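Local coordinates for protein (thiaminase I) (PDB 3THI) that degrades thiamin, acting as a transferase that probably exchanges the thiazole of the vitamin for another base, at residues A[58-61]-A[62-66]; A[81-84]-A[85-89]; A[125-128]-A[129-133]; A[312-315]-A[316-320]. All coordinates share one frame; numbering follows the deposited sequence.

Contact 1 of 4, residues A[58-61]-A[62-66]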
loop_
_atom_site.group_PDB
_atom_site.type_symbol
_atom_site.label_atom_id
_atom_site.label_comp_id
_atom_site.label_asym_id
_atom_site.label_seq_id
_atom_site.Cartn_x
_atom_site.Cartn_y
_atom_site.Cartn_z
ATOM N N ILE A 58 7.758 -1.176 -5.384
ATOM C CA ILE A 58 8.188 -0.201 -6.386
ATOM C C ILE A 58 9.714 -0.267 -6.431
ATOM O O ILE A 58 10.327 -0.021 -7.471
ATOM C CB ILE A 58 7.735 1.271 -6.094
ATOM C CG1 ILE A 58 8.345 1.798 -4.804
ATOM C CG2 ILE A 58 6.224 1.384 -6.057
ATOM C CD1 ILE A 58 8.109 3.278 -4.600
ATOM N N PHE A 59 10.303 -0.662 -5.300
ATOM C CA PHE A 59 11.751 -0.780 -5.153
ATOM C C PHE A 59 12.305 -2.149 -5.498
ATOM O O PHE A 59 13.526 -2.315 -5.548
ATOM C CB PHE A 59 12.169 -0.409 -3.726
ATOM C CG PHE A 59 11.822 0.992 -3.352
ATOM C CD1 PHE A 59 12.383 2.064 -4.043
ATOM C CD2 PHE A 59 10.881 1.248 -2.367
ATOM C CE1 PHE A 59 12.002 3.378 -3.762
ATOM C CE2 PHE A 59 10.494 2.554 -2.076
ATOM C CZ PHE A 59 11.055 3.620 -2.779
ATOM N N LEU A 60 11.419 -3.101 -5.793
ATOM C CA LEU A 60 11.826 -4.479 -6.124
ATOM C C LEU A 60 12.838 -4.603 -7.259
ATOM O O LEU A 60 13.867 -5.255 -7.093
ATOM C CB LEU A 60 10.612 -5.363 -6.432
ATOM C CG LEU A 60 10.949 -6.845 -6.608
ATOM C CD1 LEU A 60 11.544 -7.377 -5.303
ATOM C CD2 LEU A 60 9.718 -7.641 -7.008
ATOM N N SER A 61 12.535 -3.989 -8.403
ATOM C CA SER A 61 13.412 -4.030 -9.578
ATOM C C SER A 61 14.829 -3.547 -9.276
ATOM O O SER A 61 15.806 -4.178 -9.678
ATOM C CB SER A 61 12.799 -3.228 -10.721
ATOM O OG SER A 61 11.552 -3.787 -11.097
ATOM N N HIS A 62 14.925 -2.449 -8.536
ATOM C CA HIS A 62 16.209 -1.898 -8.129
ATOM C C HIS A 62 16.972 -2.894 -7.239
ATOM O O HIS A 62 18.134 -3.197 -7.496
ATOM C CB HIS A 62 15.995 -0.586 -7.367
ATOM C CG HIS A 62 17.234 -0.067 -6.704
ATOM N ND1 HIS A 62 17.260 0.343 -5.389
ATOM C CD2 HIS A 62 18.502 0.053 -7.161
ATOM C CE1 HIS A 62 18.493 0.686 -5.063
ATOM N NE2 HIS A 62 19.265 0.518 -6.121
ATOM N N PHE A 63 16.329 -3.383 -6.182
ATOM C CA PHE A 63 16.971 -4.333 -5.270
ATOM C C PHE A 63 17.438 -5.589 -5.989
ATOM O O PHE A 63 18.520 -6.102 -5.717
ATOM C CB PHE A 63 16.035 -4.728 -4.120
ATOM C CG PHE A 63 15.726 -3.604 -3.166
ATOM C CD1 PHE A 63 16.576 -2.505 -3.050
ATOM C CD2 PHE A 63 14.580 -3.650 -2.368
ATOM C CE1 PHE A 63 16.285 -1.470 -2.156
ATOM C CE2 PHE A 63 14.284 -2.619 -1.474
ATOM C CZ PHE A 63 15.139 -1.528 -1.366
ATOM N N VAL A 64 16.616 -6.085 -6.908
ATOM C CA VAL A 64 16.961 -7.281 -7.663
ATOM C C VAL A 64 18.160 -7.064 -8.584
ATOM O O VAL A 64 19.147 -7.800 -8.514
ATOM C CB VAL A 64 15.772 -7.782 -8.498
ATOM C CG1 VAL A 64 16.229 -8.873 -9.466
ATOM C CG2 VAL A 64 14.680 -8.308 -7.582
ATOM N N ASP A 65 18.075 -6.045 -9.436
ATOM C CA ASP A 65 19.150 -5.757 -10.379
ATOM C C ASP A 65 20.460 -5.398 -9.695
ATOM O O ASP A 65 21.529 -5.573 -10.278
ATOM C CB ASP A 65 18.743 -4.643 -11.348
ATOM C CG ASP A 65 17.592 -5.036 -12.260
ATOM O OD1 ASP A 65 17.140 -6.205 -12.247
ATOM O OD2 ASP A 65 17.141 -4.155 -13.013
ATOM N N ALA A 66 20.381 -4.893 -8.464
ATOM C CA ALA A 66 21.580 -4.535 -7.714
ATOM C C ALA A 66 22.213 -5.743 -7.017
ATOM O O ALA A 66 23.284 -5.624 -6.414
ATOM C CB ALA A 66 21.271 -3.443 -6.707
HETATM O O HOH W 1 12.715 -0.336 -8.426
#
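F59 meets F63 one helical turn on through both its carbonyl and its side chain. Three main-chain hydrogen bonds join residues four apart along 59-65: F63 N to F59 O (3.1 Å, nearly straight at 174°), V64 N to L60 O (2.9 Å) and D65 N to S61 O (2.9 Å). The apolar contacts follow the same spacing. F63 holds CG beside its own backbone N (chi1 -67°), which swings the ring back along the helix, and F59 CB comes over its face in a CH-pi contact, 4.2 Å from the centroid of the F63 ring. The F59 carbonyl oxygen sits above a face of this ring too, nearer the rim. On the next row, L60 CD1 touches V64 CG2 at 4.0 Å. A water lies beside the backbone here, accepting from H62 N at 3.1 Å and also binding I58 O. Strand 69-70 covers L60, F63 and V64. The contact therefore rests on i to i+4 bonds with apolar carbons packed on the same spacing, while the D65 carboxylate is balanced outside it by a salt bridge to R93.

Contact 2 of 4, residues A[81-84]-A[85-89]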
loop_
_atom_site.group_PDB
_atom_site.type_symbol
_atom_site.label_atom_id
_atom_site.label_comp_id
_atom_site.label_asym_id
_atom_site.label_seq_id
_atom_site.Cartn_x
_atom_site.Cartn_y
_atom_site.Cartn_z
ATOM N N GLU A 81 -0.240 -21.502 -3.976
ATOM C CA GLU A 81 -1.598 -21.548 -4.535
ATOM C C GLU A 81 -2.654 -20.700 -3.796
ATOM O O GLU A 81 -3.735 -20.437 -4.333
ATOM C CB GLU A 81 -2.087 -22.996 -4.659
ATOM C CG GLU A 81 -2.432 -23.683 -3.332
ATOM C CD GLU A 81 -1.213 -24.200 -2.562
ATOM O OE1 GLU A 81 -0.110 -24.287 -3.152
ATOM O OE2 GLU A 81 -1.364 -24.534 -1.363
ATOM N N ASP A 82 -2.349 -20.287 -2.567
ATOM C CA ASP A 82 -3.274 -19.473 -1.768
ATOM C C ASP A 82 -2.973 -17.973 -1.933
ATOM O O ASP A 82 -3.772 -17.114 -1.544
ATOM C CB ASP A 82 -3.194 -19.892 -0.292
ATOM C CG ASP A 82 -4.100 -19.065 0.611
ATOM O OD1 ASP A 82 -5.338 -19.086 0.422
ATOM O OD2 ASP A 82 -3.557 -18.406 1.521
ATOM N N VAL A 83 -1.810 -17.674 -2.505
ATOM C CA VAL A 83 -1.393 -16.302 -2.750
ATOM C C VAL A 83 -2.153 -15.772 -3.969
ATOM O O VAL A 83 -2.438 -16.522 -4.912
ATOM C CB VAL A 83 0.136 -16.221 -3.006
ATOM C CG1 VAL A 83 0.590 -14.780 -3.152
ATOM C CG2 VAL A 83 0.883 -16.881 -1.880
ATOM N N LEU A 84 -2.554 -14.505 -3.914
ATOM C CA LEU A 84 -3.256 -13.896 -5.036
ATOM C C LEU A 84 -2.333 -13.912 -6.246
ATOM O O LEU A 84 -1.189 -13.464 -6.162
ATOM C CB LEU A 84 -3.701 -12.479 -4.687
ATOM C CG LEU A 84 -5.038 -12.604 -3.967
ATOM C CD1 LEU A 84 -5.128 -11.617 -2.852
ATOM C CD2 LEU A 84 -6.177 -12.456 -4.967
ATOM N N PRO A 85 -2.801 -14.495 -7.365
ATOM C CA PRO A 85 -2.047 -14.607 -8.614
ATOM C C PRO A 85 -1.344 -13.324 -9.048
ATOM O O PRO A 85 -0.155 -13.346 -9.359
ATOM C CB PRO A 85 -3.123 -15.035 -9.615
ATOM C CG PRO A 85 -4.007 -15.897 -8.793
ATOM C CD PRO A 85 -4.156 -15.054 -7.532
ATOM N N PHE A 86 -2.060 -12.205 -9.041
ATOM C CA PHE A 86 -1.443 -10.956 -9.465
ATOM C C PHE A 86 -0.339 -10.522 -8.507
ATOM O O PHE A 86 0.639 -9.890 -8.922
ATOM C CB PHE A 86 -2.492 -9.845 -9.683
ATOM C CG PHE A 86 -2.868 -9.083 -8.444
ATOM C CD1 PHE A 86 -2.183 -7.925 -8.094
ATOM C CD2 PHE A 86 -3.959 -9.469 -7.676
ATOM C CE1 PHE A 86 -2.584 -7.153 -6.999
ATOM C CE2 PHE A 86 -4.372 -8.704 -6.576
ATOM C CZ PHE A 86 -3.682 -7.543 -6.241
ATOM N N ALA A 87 -0.472 -10.907 -7.241
ATOM C CA ALA A 87 0.526 -10.547 -6.245
ATOM C C ALA A 87 1.776 -11.370 -6.465
ATOM O O ALA A 87 2.883 -10.825 -6.530
ATOM C CB ALA A 87 -0.010 -10.764 -4.838
ATOM N N LEU A 88 1.596 -12.680 -6.603
ATOM C CA LEU A 88 2.726 -13.574 -6.809
ATOM C C LEU A 88 3.473 -13.201 -8.094
ATOM O O LEU A 88 4.710 -13.191 -8.137
ATOM C CB LEU A 88 2.238 -15.031 -6.857
ATOM C CG LEU A 88 3.311 -16.127 -6.865
ATOM C CD1 LEU A 88 4.256 -15.947 -5.686
ATOM C CD2 LEU A 88 2.662 -17.503 -6.840
ATOM N N GLN A 89 2.709 -12.831 -9.120
ATOM C CA GLN A 89 3.278 -12.452 -10.408
ATOM C C GLN A 89 4.050 -11.140 -10.301
ATOM O O GLN A 89 5.112 -10.995 -10.893
ATOM C CB GLN A 89 2.168 -12.334 -11.458
ATOM C CG GLN A 89 2.667 -12.411 -12.897
ATOM C CD GLN A 89 3.279 -13.771 -13.246
ATOM O OE1 GLN A 89 4.169 -13.859 -14.102
ATOM N NE2 GLN A 89 2.802 -14.839 -12.587
#
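L84 and the residues just after it are in contact from the first side-chain carbon. L84 CB meets three neighbours, lying 3.9 Å from P85 CD, 4.1 Å from A87 CB and 4.2 Å from F86 CD2, the last an oblique approach to the ring. CG then swings beside the backbone N of L84 (chi1 -85°) and carries both methyls off the axis of the helix. CD2 still grazes P85 CD at 4.2 Å and packs on H312, while CD1 heads for Y315; the end of the side chain thus lies against helix 312-318, with L104 and V332 also around L84.

L84 is the N-cap of helix 85-90, and it caps without a polar side chain. P85, first in the helix, has no N-H to be satisfied, and the L84 carbonyl oxygen takes the L88 N-H at 2.9 Å and 166°, with a weaker, bent bond from A87 N. Across the cap, V83 and L88 form a hydrophobic staple, the residue before the N-cap meeting the fourth of the helix: V83 CG1 lies 4.1 Å from L88 CB, and the two side chains run at about a right angle. V83 CG1 also reaches A87 CB at 4.4 Å, and beyond these residues P101 of strand 96-112 touches both V83 and A87.

Contact 3 of 4, residues A[125-128]-A[129-133]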
loop_
_atom_site.group_PDB
_atom_site.type_symbol
_atom_site.label_atom_id
_atom_site.label_comp_id
_atom_site.label_asym_id
_atom_site.label_seq_id
_atom_site.Cartn_x
_atom_site.Cartn_y
_atom_site.Cartn_z
ATOM N N TYR A 125 -13.430 12.233 -11.923
ATOM C CA TYR A 125 -14.190 13.248 -12.645
ATOM C C TYR A 125 -15.658 13.181 -12.250
ATOM O O TYR A 125 -16.335 14.204 -12.175
ATOM C CB TYR A 125 -13.994 13.100 -14.154
ATOM C CG TYR A 125 -12.558 13.357 -14.572
ATOM C CD1 TYR A 125 -12.073 14.662 -14.699
ATOM C CD2 TYR A 125 -11.667 12.297 -14.785
ATOM C CE1 TYR A 125 -10.736 14.910 -15.017
ATOM C CE2 TYR A 125 -10.324 12.539 -15.107
ATOM C CZ TYR A 125 -9.868 13.852 -15.218
ATOM O OH TYR A 125 -8.545 14.114 -15.515
ATOM N N GLU A 126 -16.147 11.980 -11.975
ATOM C CA GLU A 126 -17.526 11.811 -11.524
ATOM C C GLU A 126 -17.595 12.317 -10.079
ATOM O O GLU A 126 -18.622 12.845 -9.643
ATOM C CB GLU A 126 -17.944 10.340 -11.579
ATOM C CG GLU A 126 -18.264 9.813 -12.973
ATOM C CD GLU A 126 -18.511 8.311 -12.981
ATOM O OE1 GLU A 126 -18.285 7.671 -11.934
ATOM O OE2 GLU A 126 -18.919 7.762 -14.030
ATOM N N LEU A 127 -16.482 12.178 -9.353
ATOM C CA LEU A 127 -16.393 12.638 -7.969
ATOM C C LEU A 127 -16.466 14.165 -7.963
ATOM O O LEU A 127 -17.144 14.754 -7.129
ATOM C CB LEU A 127 -15.063 12.197 -7.341
ATOM C CG LEU A 127 -14.974 11.819 -5.856
ATOM C CD1 LEU A 127 -13.552 12.091 -5.358
ATOM C CD2 LEU A 127 -15.994 12.561 -5.008
ATOM N N TYR A 128 -15.758 14.794 -8.897
ATOM C CA TYR A 128 -15.750 16.247 -9.005
ATOM C C TYR A 128 -17.139 16.825 -9.288
ATOM O O TYR A 128 -17.489 17.888 -8.768
ATOM C CB TYR A 128 -14.773 16.715 -10.087
ATOM C CG TYR A 128 -14.739 18.219 -10.219
ATOM C CD1 TYR A 128 -14.015 19.000 -9.319
ATOM C CD2 TYR A 128 -15.473 18.864 -11.207
ATOM C CE1 TYR A 128 -14.028 20.387 -9.396
ATOM C CE2 TYR A 128 -15.496 20.254 -11.292
ATOM C CZ TYR A 128 -14.774 21.011 -10.382
ATOM O OH TYR A 128 -14.826 22.388 -10.440
ATOM N N LYS A 129 -17.918 16.148 -10.129
ATOM C CA LYS A 129 -19.265 16.612 -10.453
ATOM C C LYS A 129 -20.178 16.593 -9.224
ATOM O O LYS A 129 -21.184 17.292 -9.190
ATOM C CB LYS A 129 -19.874 15.757 -11.571
ATOM C CG LYS A 129 -19.223 16.004 -12.927
ATOM C CD LYS A 129 -19.908 15.250 -14.060
ATOM C CE LYS A 129 -19.129 15.419 -15.360
ATOM N NZ LYS A 129 -19.668 14.574 -16.465
ATOM N N LYS A 130 -19.799 15.807 -8.218
ATOM C CA LYS A 130 -20.566 15.664 -6.985
ATOM C C LYS A 130 -20.115 16.578 -5.864
ATOM O O LYS A 130 -20.934 17.220 -5.217
ATOM C CB LYS A 130 -20.525 14.213 -6.503
ATOM C CG LYS A 130 -21.211 13.248 -7.449
ATOM C CD LYS A 130 -22.680 13.601 -7.651
ATOM C CE LYS A 130 -23.300 12.712 -8.720
ATOM N NZ LYS A 130 -24.781 12.887 -8.794
ATOM N N ILE A 131 -18.814 16.617 -5.609
ATOM C CA ILE A 131 -18.296 17.463 -4.542
ATOM C C ILE A 131 -17.714 18.800 -5.005
ATOM O O ILE A 131 -17.643 19.749 -4.219
ATOM C CB ILE A 131 -17.289 16.716 -3.654
ATOM C CG1 ILE A 131 -16.062 16.320 -4.454
ATOM C CG2 ILE A 131 -17.958 15.487 -3.032
ATOM C CD1 ILE A 131 -14.959 15.758 -3.604
ATOM N N GLY A 132 -17.287 18.880 -6.263
ATOM C CA GLY A 132 -16.730 20.123 -6.771
ATOM C C GLY A 132 -15.401 20.554 -6.185
ATOM O O GLY A 132 -14.687 19.761 -5.585
ATOM N N THR A 133 -15.065 21.821 -6.373
ATOM C CA THR A 133 -13.817 22.383 -5.878
ATOM C C THR A 133 -13.896 22.744 -4.406
ATOM O O THR A 133 -14.938 23.192 -3.927
ATOM C CB THR A 133 -13.473 23.677 -6.651
ATOM O OG1 THR A 133 -13.277 23.380 -8.033
ATOM C CG2 THR A 133 -12.223 24.318 -6.106
#
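Y128 reaches T133 because its CG stands opposite the backbone N (chi1 -180°), which leans the ring toward the end of the helix, while T133 OG1 lies beside its own backbone N and turns to meet it. The two side chains run alongside each other, and Y128 OH and T133 OG1 are hydrogen-bonded at 3.0 Å, with OG1 at the ring edge and in its plane. G132 CA passes over one face of the same ring as a CH-pi partner, 4.1 Å from the Y128 centroid. Trimming Y128 to an alanine would probably uncover G132 CA and leave T133 OG1 without the tyrosine hydroxyl, though still bonded to N197.

The site is the C-terminal end of helix 124-131, within the thiaminase-1 domain region, where a glycine ends the helix: G132, with phi 68°, turns the chain out. Its N-H still bonds Y128 O, at 2.7 Å but bent to 133°. One residue earlier the L127 carbonyl oxygen accepts twice, from I131 N almost head-on at 2.9 Å and from K130 N standing above the carbonyl plane. On the inner side, L127 CD2 packs on I131 CD1 at 3.6 Å, and L127 rests on strand 227-231. The Y128 side chain also meets L194, N197 and M198 of helix 186-199.

Contact 4 of 4, residues A[312-315]-A[316-320]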
loop_
_atom_site.group_PDB
_atom_site.type_symbol
_atom_site.label_atom_id
_atom_site.label_comp_id
_atom_site.label_asym_id
_atom_site.label_seq_id
_atom_site.Cartn_x
_atom_site.Cartn_y
_atom_site.Cartn_z
ATOM N N HIS A 312 -5.601 -15.686 0.116
ATOM C CA HIS A 312 -7.052 -15.860 0.223
ATOM C C HIS A 312 -7.449 -16.289 1.633
ATOM O O HIS A 312 -8.435 -15.807 2.191
ATOM C CB HIS A 312 -7.552 -16.942 -0.746
ATOM C CG HIS A 312 -7.406 -16.592 -2.192
ATOM N ND1 HIS A 312 -8.189 -15.642 -2.813
ATOM C CD2 HIS A 312 -6.593 -17.097 -3.151
ATOM C CE1 HIS A 312 -7.866 -15.578 -4.093
ATOM N NE2 HIS A 312 -6.901 -16.451 -4.325
ATOM N N GLN A 313 -6.687 -17.232 2.187
ATOM C CA GLN A 313 -6.934 -17.776 3.526
ATOM C C GLN A 313 -7.187 -16.721 4.612
ATOM O O GLN A 313 -8.033 -16.923 5.486
ATOM C CB GLN A 313 -5.766 -18.677 3.934
ATOM C CG GLN A 313 -6.014 -19.555 5.148
ATOM C CD GLN A 313 -6.985 -20.682 4.861
ATOM O OE1 GLN A 313 -8.019 -20.812 5.521
ATOM N NE2 GLN A 313 -6.655 -21.509 3.872
ATOM N N VAL A 314 -6.476 -15.598 4.548
ATOM C CA VAL A 314 -6.645 -14.541 5.544
ATOM C C VAL A 314 -8.006 -13.859 5.396
ATOM O O VAL A 314 -8.660 -13.555 6.385
ATOM C CB VAL A 314 -5.510 -13.494 5.483
ATOM C CG1 VAL A 314 -5.536 -12.625 6.726
ATOM C CG2 VAL A 314 -4.174 -14.179 5.375
ATOM N N TYR A 315 -8.436 -13.626 4.161
ATOM C CA TYR A 315 -9.736 -13.013 3.920
ATOM C C TYR A 315 -10.820 -13.976 4.368
ATOM O O TYR A 315 -11.831 -13.572 4.941
ATOM C CB TYR A 315 -9.920 -12.720 2.439
ATOM C CG TYR A 315 -9.075 -11.578 1.949
ATOM C CD1 TYR A 315 -9.444 -10.257 2.224
ATOM C CD2 TYR A 315 -7.907 -11.809 1.216
ATOM C CE1 TYR A 315 -8.681 -9.196 1.784
ATOM C CE2 TYR A 315 -7.125 -10.748 0.772
ATOM C CZ TYR A 315 -7.526 -9.442 1.062
ATOM O OH TYR A 315 -6.777 -8.379 0.642
ATOM N N GLU A 316 -10.603 -15.256 4.091
ATOM C CA GLU A 316 -11.547 -16.293 4.467
ATOM C C GLU A 316 -11.703 -16.301 5.991
ATOM O O GLU A 316 -12.816 -16.226 6.510
ATOM C CB GLU A 316 -11.047 -17.651 3.955
ATOM C CG GLU A 316 -10.836 -17.693 2.419
ATOM C CD GLU A 316 -10.079 -18.940 1.909
ATOM O OE1 GLU A 316 -9.543 -19.721 2.729
ATOM O OE2 GLU A 316 -10.012 -19.134 0.671
ATOM N N ALA A 317 -10.572 -16.288 6.694
ATOM C CA ALA A 317 -10.551 -16.309 8.155
ATOM C C ALA A 317 -11.014 -15.032 8.853
ATOM O O ALA A 317 -11.626 -15.094 9.926
ATOM C CB ALA A 317 -9.165 -16.692 8.647
ATOM N N LEU A 318 -10.733 -13.876 8.257
ATOM C CA LEU A 318 -11.111 -12.606 8.871
ATOM C C LEU A 318 -12.553 -12.172 8.709
ATOM O O LEU A 318 -13.141 -11.651 9.652
ATOM C CB LEU A 318 -10.202 -11.478 8.383
ATOM C CG LEU A 318 -8.756 -11.452 8.867
ATOM C CD1 LEU A 318 -8.022 -10.311 8.193
ATOM C CD2 LEU A 318 -8.701 -11.298 10.379
ATOM N N MET A 319 -13.133 -12.406 7.534
ATOM C CA MET A 319 -14.499 -11.959 7.252
ATOM C C MET A 319 -15.631 -12.443 8.161
ATOM O O MET A 319 -16.691 -11.818 8.216
ATOM C CB MET A 319 -14.858 -12.177 5.780
ATOM C CG MET A 319 -14.995 -13.620 5.352
ATOM S SD MET A 319 -15.666 -13.722 3.676
ATOM C CE MET A 319 -14.180 -13.406 2.666
ATOM N N GLN A 320 -15.404 -13.532 8.890
ATOM C CA GLN A 320 -16.409 -14.066 9.805
ATOM C C GLN A 320 -16.651 -13.011 10.880
ATOM O O GLN A 320 -17.772 -12.525 11.050
ATOM C CB GLN A 320 -15.895 -15.349 10.468
ATOM C CG GLN A 320 -15.246 -16.348 9.518
ATOM C CD GLN A 320 -14.565 -17.494 10.254
ATOM O OE1 GLN A 320 -13.527 -17.306 10.902
ATOM N NE2 GLN A 320 -15.145 -18.690 10.155
#
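V314 and L318 lie side by side, pointing the same way from successive turns of helix 312-318, and V314 CG1 touches L318 CD1 at 3.7 Å. L318 holds CG beside its backbone N (chi1 -71°), laying the side chain back over the V314 carbonyl. This row faces helix 288-295, where L318 meets L295 and V314 meets E292, and Y325 of helix 324-332 also touches L318. An alanine at L318 would remove CG and both methyls, which is likely to leave V314 CG1 without its neighbour and open a gap toward L295 and Y325.

E316 takes another direction. Its extended chain folds back over the preceding turn, with OE2 3.6 Å from H312 CB and OE1 3.4 Å from Q313 CA. Q313 crosses it at about a right angle, amide and carboxylate planes 86° apart; Q313 OE1 and E316 OE1, two acceptors, merely lie near each other. M319 bends at its thioether, and its methyl, CE, curls back to 3.3 Å from Y315 O, the atom that accepts the M319 N-H. The Y315 ring leads away from the M319 methyl, and its hydroxyl is hydrogen-bonded to P309 O.

Four successive main-chain bonds join the turns, from E316 N to H312 O (2.9 Å, 162°) through to M319 N and Y315 O. The arrangement implies an apolar flank fitted to neighbouring helices and, on the exposed side, an E316 carboxylate that packs on H312 and Q313 by contact rather than by a bond to their side chains.

How the contacts relate
Contact 1 is the most buried, contacts 2 and 4 are partly buried, and contact 3 is at the surface, its centre about 25 Å from the centre of the chain, on the opposite side of it from contact 1. Contacts 2 and 4 join directly: the main chain and carboxylate of D82 bond the backbone N atoms of H312 and Q313. Contact 2 marks a helix start and contact 3 a helix end, the first held by a carbonyl and an aliphatic staple, the second by a tyrosine-threonine hydroxyl pair and a glycine. Contacts 1 and 4 are both helix turns, the first packed round an aromatic ring, the second with aliphatic carbons inside and a carboxylate outside.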